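Exonuclease VapC9 (Pyrobaculum aerophilum, PDB 1V8P) is a PIN-domain exonuclease, probably acting slowly on single-stranded DNA, and probably serves as the magnesium-dependent ribonuclease toxin of a toxin-antitoxin pair. Local coordinates at residues D102-V107 against Y120-E125; V132-E137 against I146-L151. The protein carries 1 engineered substitution. One frame throughout, in Å; residues are numbered along the deposited sequence.

Interaction 1: D102-V107 against Y120-E125; sequences DEVLRV and YAYVAE
Tyr122 meets Glu103, Val104 and Val107 with a different part of its side chain each time, and the contact illustrates how one aromatic residue can join two helices that cross steeply. The helix segments 102-107 and 120-125 run at 112° to each other, their axes 9.3 Å apart at closest approach, and Val104 and Tyr122 are the residues whose CA atoms come nearest. From there a chi1 of 179° points the tyrosine CG away from the backbone N and sends the ring across to segment 102-107.

Over one face of the ring lies CB of Glu103, 3.4 Å from Tyr122 CE1. The glutamate chain then bends at chi2, CG running on beside the phenol oxygen, and Glu103 OE2 comes to 3.2 Å from Tyr122 OH. Carboxylate and ring planes are inclined at 54°, so the acid group does not lie flat on the ring.

Val107 comes to the ring at its edge, its CG2 4.0 Å from Tyr122 CD1, and the two side chains cross at about a right angle. Its other methyl, CG1, reaches Ala121 CB at 4.3 Å. Val104 takes the root of the tyrosine, with CG2 4.1 Å from Tyr122 CB and an oblique approach to the ring. The buried valines and Ala121 give the apolar side of the contact; Glu103, partly exposed, lies at its margin, and Tyr122 spans both.

Within the PIN domain, the contact joins the consecutive helices 101-111 and 115-127. Val104 also packs on Phe115 and Ala118, nearer the start of the second helix, whereas Val123 and Ala124 turn to Leu31 of strand 30-32, linking this helix pair to the central parallel sheet.

Interaction 2: V132-E137 against I146-L151; sequences VTQDRE and IDVETL
Val132 and Ile146 are joined by a single beta bridge, the centre of a contact in which backbone bonds, apolar packing and polar side chains each do separate work. On the backbone, Thr133 N donates to Ile146 O at 3.0 Å, with an N-H...O angle of 164°. Two CA-H...O contacts accompany it, from Val132 CA to Ile146 O and, in the other direction, from Asp147 CA to Thr133 O at 3.2 Å.

The apolar part gathers round Val132. Its CG1 touches Leu151 CD2 at 3.7 Å, the two side chains crossing at about a right angle, while CG2 meets Ile146 CG1 at 4.0 Å. Tyr30 of the neighbouring strand packs against all three residues.

Among the polar side chains, Gln134 bends at chi2 (65°) and brings OE1 to Val148 N, a weak hydrogen bond of 3.3 Å at the first turn of helix 148-156. Asp147 is the N-cap of that helix: its OD1 accepts from both Thr150 N, at 2.9 Å and nearly along the C-O axis, and Thr150 OG1, which comes from above the carboxylate plane. The other oxygen, OD2, lies at the edge of the Arg136 guanidinium in a long salt bridge, 3.9 Å from NH1. Arg136 in turn bonds weakly to Gln134 O through NE and NH2. An ST turn, with Asp135 N on Thr133 OG1, leads into the start of helix 136-141, where Asp135, its N-cap, accepts from Glu137 N through OD1.

Thr133 OG1 also bonds Asp33, and Asp135 OD2 lies close to Asp117 while paired with Arg73 of a neighbouring subunit. All three aspartates are predicted magnesium ligands, consistent with the bridge, the ST turn and the Asp135 cap helping to place the loop after strand 130-132, with Asp135, beside a probable metal site.

How the interactions relate
Interactions 1 and 2 follow one another along the chain and approach the predicted magnesium site from two parts of the fold. Their centres are 18 Å apart and their nearest atoms about 6 Å, without touching. Helix 115-127 connects interaction 1 to the site: it carries Asp117, whose side chain is about 7 Å from that of Ala121. Interaction 2 is closer, since it contains Asp135 itself, and the side chain of Thr133 is about 3 Å from that of Asp33. The pair exemplifies a general principle: acidic residues distant in sequence converge on elements that separate contacts, one between helices and one at a strand end, probably help to place.

Interaction 1: D102-V107 against Y120-E125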
# COMPACT_ATOMS: atom_id res chain seq x y z
N ASP C 102 -16.88 2.55 12.68
CA ASP C 102 -16.89 1.36 13.54
C ASP C 102 -17.52 0.10 12.93
O ASP C 102 -16.98 -1.00 13.07
CB ASP C 102 -17.55 1.71 14.89
CG ASP C 102 -19.00 2.14 14.75
OD1 ASP C 102 -19.35 2.86 13.77
OD2 ASP C 102 -19.80 1.79 15.64
N GLU C 103 -18.64 0.25 12.23
CA GLU C 103 -19.29 -0.88 11.58
C GLU C 103 -18.33 -1.50 10.59
O GLU C 103 -18.04 -2.70 10.64
CB GLU C 103 -20.54 -0.43 10.83
CG GLU C 103 -21.62 0.16 11.70
CD GLU C 103 -22.43 -0.88 12.42
OE1 GLU C 103 -21.84 -1.69 13.19
OE2 GLU C 103 -23.67 -0.89 12.21
N VAL C 104 -17.82 -0.67 9.68
CA VAL C 104 -16.89 -1.12 8.67
C VAL C 104 -15.67 -1.81 9.29
O VAL C 104 -15.27 -2.89 8.83
CB VAL C 104 -16.41 0.06 7.79
CG1 VAL C 104 -15.33 -0.41 6.81
CG2 VAL C 104 -17.60 0.63 7.04
N LEU C 105 -15.09 -1.21 10.32
CA LEU C 105 -13.91 -1.81 10.94
C LEU C 105 -14.24 -3.22 11.38
O LEU C 105 -13.44 -4.14 11.21
CB LEU C 105 -13.46 -1.01 12.16
CG LEU C 105 -11.96 -0.99 12.51
CD1 LEU C 105 -11.84 -0.83 14.02
CD2 LEU C 105 -11.25 -2.26 12.05
N ARG C 106 -15.44 -3.40 11.92
CA ARG C 106 -15.83 -4.71 12.37
C ARG C 106 -15.92 -5.69 11.21
O ARG C 106 -15.44 -6.82 11.32
CB ARG C 106 -17.15 -4.68 13.14
CG ARG C 106 -17.36 -5.97 13.92
CD ARG C 106 -18.52 -5.89 14.86
NE ARG C 106 -19.77 -5.71 14.15
CZ ARG C 106 -20.96 -5.84 14.71
NH1 ARG C 106 -21.06 -6.16 16.00
NH2 ARG C 106 -22.06 -5.66 13.98
N VAL C 107 -16.53 -5.26 10.11
CA VAL C 107 -16.63 -6.12 8.93
C VAL C 107 -15.23 -6.46 8.44
O VAL C 107 -14.97 -7.58 8.02
CB VAL C 107 -17.44 -5.45 7.78
CG1 VAL C 107 -17.17 -6.18 6.45
CG2 VAL C 107 -18.94 -5.51 8.10
N TYR C 120 -17.01 -1.25 1.11
CA TYR C 120 -17.88 -1.69 0.04
C TYR C 120 -18.83 -2.82 0.44
O TYR C 120 -20.03 -2.77 0.14
CB TYR C 120 -17.05 -2.11 -1.16
CG TYR C 120 -16.38 -0.93 -1.81
CD1 TYR C 120 -15.06 -0.57 -1.50
CD2 TYR C 120 -17.09 -0.13 -2.73
CE1 TYR C 120 -14.47 0.54 -2.07
CE2 TYR C 120 -16.50 0.97 -3.31
CZ TYR C 120 -15.19 1.31 -2.99
OH TYR C 120 -14.59 2.40 -3.58
N ALA C 121 -18.31 -3.83 1.13
CA ALA C 121 -19.10 -4.96 1.58
C ALA C 121 -20.21 -4.48 2.51
O ALA C 121 -21.38 -4.85 2.36
CB ALA C 121 -18.20 -5.98 2.30
N TYR C 122 -19.84 -3.63 3.47
CA TYR C 122 -20.81 -3.12 4.43
C TYR C 122 -21.94 -2.30 3.80
O TYR C 122 -23.10 -2.50 4.13
CB TYR C 122 -20.11 -2.27 5.48
CG TYR C 122 -21.06 -1.69 6.50
CD1 TYR C 122 -21.49 -2.44 7.60
CD2 TYR C 122 -21.60 -0.42 6.31
CE1 TYR C 122 -22.45 -1.92 8.49
CE2 TYR C 122 -22.56 0.10 7.18
CZ TYR C 122 -22.98 -0.65 8.26
OH TYR C 122 -23.93 -0.10 9.10
N VAL C 123 -21.61 -1.38 2.90
CA VAL C 123 -22.61 -0.54 2.27
C VAL C 123 -23.54 -1.31 1.38
O VAL C 123 -24.75 -1.07 1.38
CB VAL C 123 -21.97 0.59 1.44
CG1 VAL C 123 -23.05 1.38 0.69
CG2 VAL C 123 -21.18 1.48 2.35
N ALA C 124 -22.98 -2.24 0.61
CA ALA C 124 -23.80 -3.04 -0.28
C ALA C 124 -24.80 -3.88 0.52
O ALA C 124 -26.02 -3.81 0.29
CB ALA C 124 -22.92 -3.93 -1.14
N GLU C 125 -24.29 -4.64 1.48
CA GLU C 125 -25.14 -5.49 2.31
C GLU C 125 -26.10 -4.72 3.23
O GLU C 125 -27.22 -5.17 3.45
CB GLU C 125 -24.27 -6.46 3.12
CG GLU C 125 -23.86 -7.71 2.34
CD GLU C 125 -22.89 -8.63 3.09
OE1 GLU C 125 -23.02 -8.78 4.33
OE2 GLU C 125 -22.00 -9.23 2.43

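Interaction 2: V132-E137 against I146-L151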
# COMPACT_ATOMS: atom_id res chain seq x y z
N VAL C 132 -20.73 -4.51 -7.19
CA VAL C 132 -20.06 -4.89 -8.42
C VAL C 132 -18.56 -4.63 -8.15
O VAL C 132 -18.15 -3.51 -7.81
CB VAL C 132 -20.56 -4.07 -9.63
CG1 VAL C 132 -19.99 -4.66 -10.93
CG2 VAL C 132 -22.10 -4.09 -9.68
N THR C 133 -17.75 -5.67 -8.26
CA THR C 133 -16.33 -5.58 -8.00
C THR C 133 -15.60 -6.54 -8.91
O THR C 133 -16.17 -7.50 -9.42
CB THR C 133 -16.01 -5.95 -6.51
OG1 THR C 133 -14.60 -6.07 -6.31
CG2 THR C 133 -16.68 -7.27 -6.14
N GLN C 134 -14.32 -6.29 -9.12
CA GLN C 134 -13.54 -7.14 -9.98
C GLN C 134 -12.62 -8.00 -9.12
O GLN C 134 -11.97 -8.91 -9.62
CB GLN C 134 -12.73 -6.27 -10.95
CG GLN C 134 -12.48 -6.89 -12.31
CD GLN C 134 -13.75 -7.11 -13.09
OE1 GLN C 134 -14.80 -6.64 -12.72
NE2 GLN C 134 -13.64 -7.81 -14.20
N ASP C 135 -12.60 -7.70 -7.81
CA ASP C 135 -11.77 -8.40 -6.81
C ASP C 135 -12.38 -9.73 -6.33
O ASP C 135 -13.40 -9.75 -5.65
CB ASP C 135 -11.52 -7.46 -5.61
CG ASP C 135 -10.70 -8.12 -4.49
OD1 ASP C 135 -10.33 -9.30 -4.60
OD2 ASP C 135 -10.42 -7.45 -3.48
N ARG C 136 -11.73 -10.84 -6.68
CA ARG C 136 -12.21 -12.17 -6.32
C ARG C 136 -12.48 -12.33 -4.83
O ARG C 136 -13.48 -12.93 -4.43
CB ARG C 136 -11.21 -13.25 -6.75
CG ARG C 136 -10.84 -13.25 -8.23
CD ARG C 136 -12.07 -13.27 -9.09
NE ARG C 136 -12.11 -12.14 -10.01
CZ ARG C 136 -13.05 -11.98 -10.94
NH1 ARG C 136 -14.02 -12.88 -11.06
NH2 ARG C 136 -13.02 -10.92 -11.76
N GLU C 137 -11.60 -11.81 -3.99
CA GLU C 137 -11.77 -11.92 -2.56
C GLU C 137 -13.08 -11.23 -2.16
O GLU C 137 -13.87 -11.81 -1.43
CB GLU C 137 -10.55 -11.32 -1.86
CG GLU C 137 -10.07 -12.04 -0.59
CD GLU C 137 -10.14 -13.56 -0.67
OE1 GLU C 137 -9.99 -14.14 -1.77
OE2 GLU C 137 -10.34 -14.20 0.39
N ILE C 146 -21.28 -9.32 -7.69
CA ILE C 146 -21.04 -9.78 -9.04
C ILE C 146 -19.86 -9.03 -9.64
O ILE C 146 -19.41 -8.04 -9.08
CB ILE C 146 -22.25 -9.52 -9.93
CG1 ILE C 146 -22.55 -8.02 -9.96
CG2 ILE C 146 -23.46 -10.29 -9.40
CD1 ILE C 146 -23.67 -7.63 -10.90
N ASP C 147 -19.36 -9.51 -10.77
CA ASP C 147 -18.27 -8.83 -11.43
C ASP C 147 -18.88 -8.02 -12.57
O ASP C 147 -20.08 -8.13 -12.84
CB ASP C 147 -17.24 -9.81 -11.97
CG ASP C 147 -17.85 -10.85 -12.86
OD1 ASP C 147 -18.94 -10.62 -13.44
OD2 ASP C 147 -17.21 -11.91 -12.99
N VAL C 148 -18.05 -7.21 -13.23
CA VAL C 148 -18.52 -6.35 -14.31
C VAL C 148 -19.25 -7.06 -15.44
O VAL C 148 -20.25 -6.55 -15.95
CB VAL C 148 -17.37 -5.50 -14.88
CG1 VAL C 148 -17.80 -4.79 -16.15
CG2 VAL C 148 -16.94 -4.48 -13.83
N GLU C 149 -18.75 -8.23 -15.83
CA GLU C 149 -19.37 -9.00 -16.91
C GLU C 149 -20.81 -9.39 -16.54
O GLU C 149 -21.73 -9.28 -17.35
CB GLU C 149 -18.56 -10.27 -17.17
CG GLU C 149 -18.98 -11.01 -18.43
CD GLU C 149 -18.28 -12.36 -18.58
OE1 GLU C 149 -18.08 -12.81 -19.73
OE2 GLU C 149 -17.93 -12.97 -17.54
N THR C 150 -20.98 -9.84 -15.31
CA THR C 150 -22.28 -10.24 -14.81
C THR C 150 -23.19 -9.02 -14.79
O THR C 150 -24.38 -9.11 -15.09
CB THR C 150 -22.16 -10.82 -13.40
OG1 THR C 150 -21.32 -11.98 -13.42
CG2 THR C 150 -23.52 -11.18 -12.86
N LEU C 151 -22.62 -7.88 -14.42
CA LEU C 151 -23.41 -6.66 -14.38
C LEU C 151 -23.88 -6.30 -15.78
O LEU C 151 -25.05 -5.99 -15.99
CB LEU C 151 -22.60 -5.49 -13.80
CG LEU C 151 -23.24 -4.10 -13.91
CD1 LEU C 151 -24.60 -4.09 -13.21
CD2 LEU C 151 -22.32 -3.05 -13.29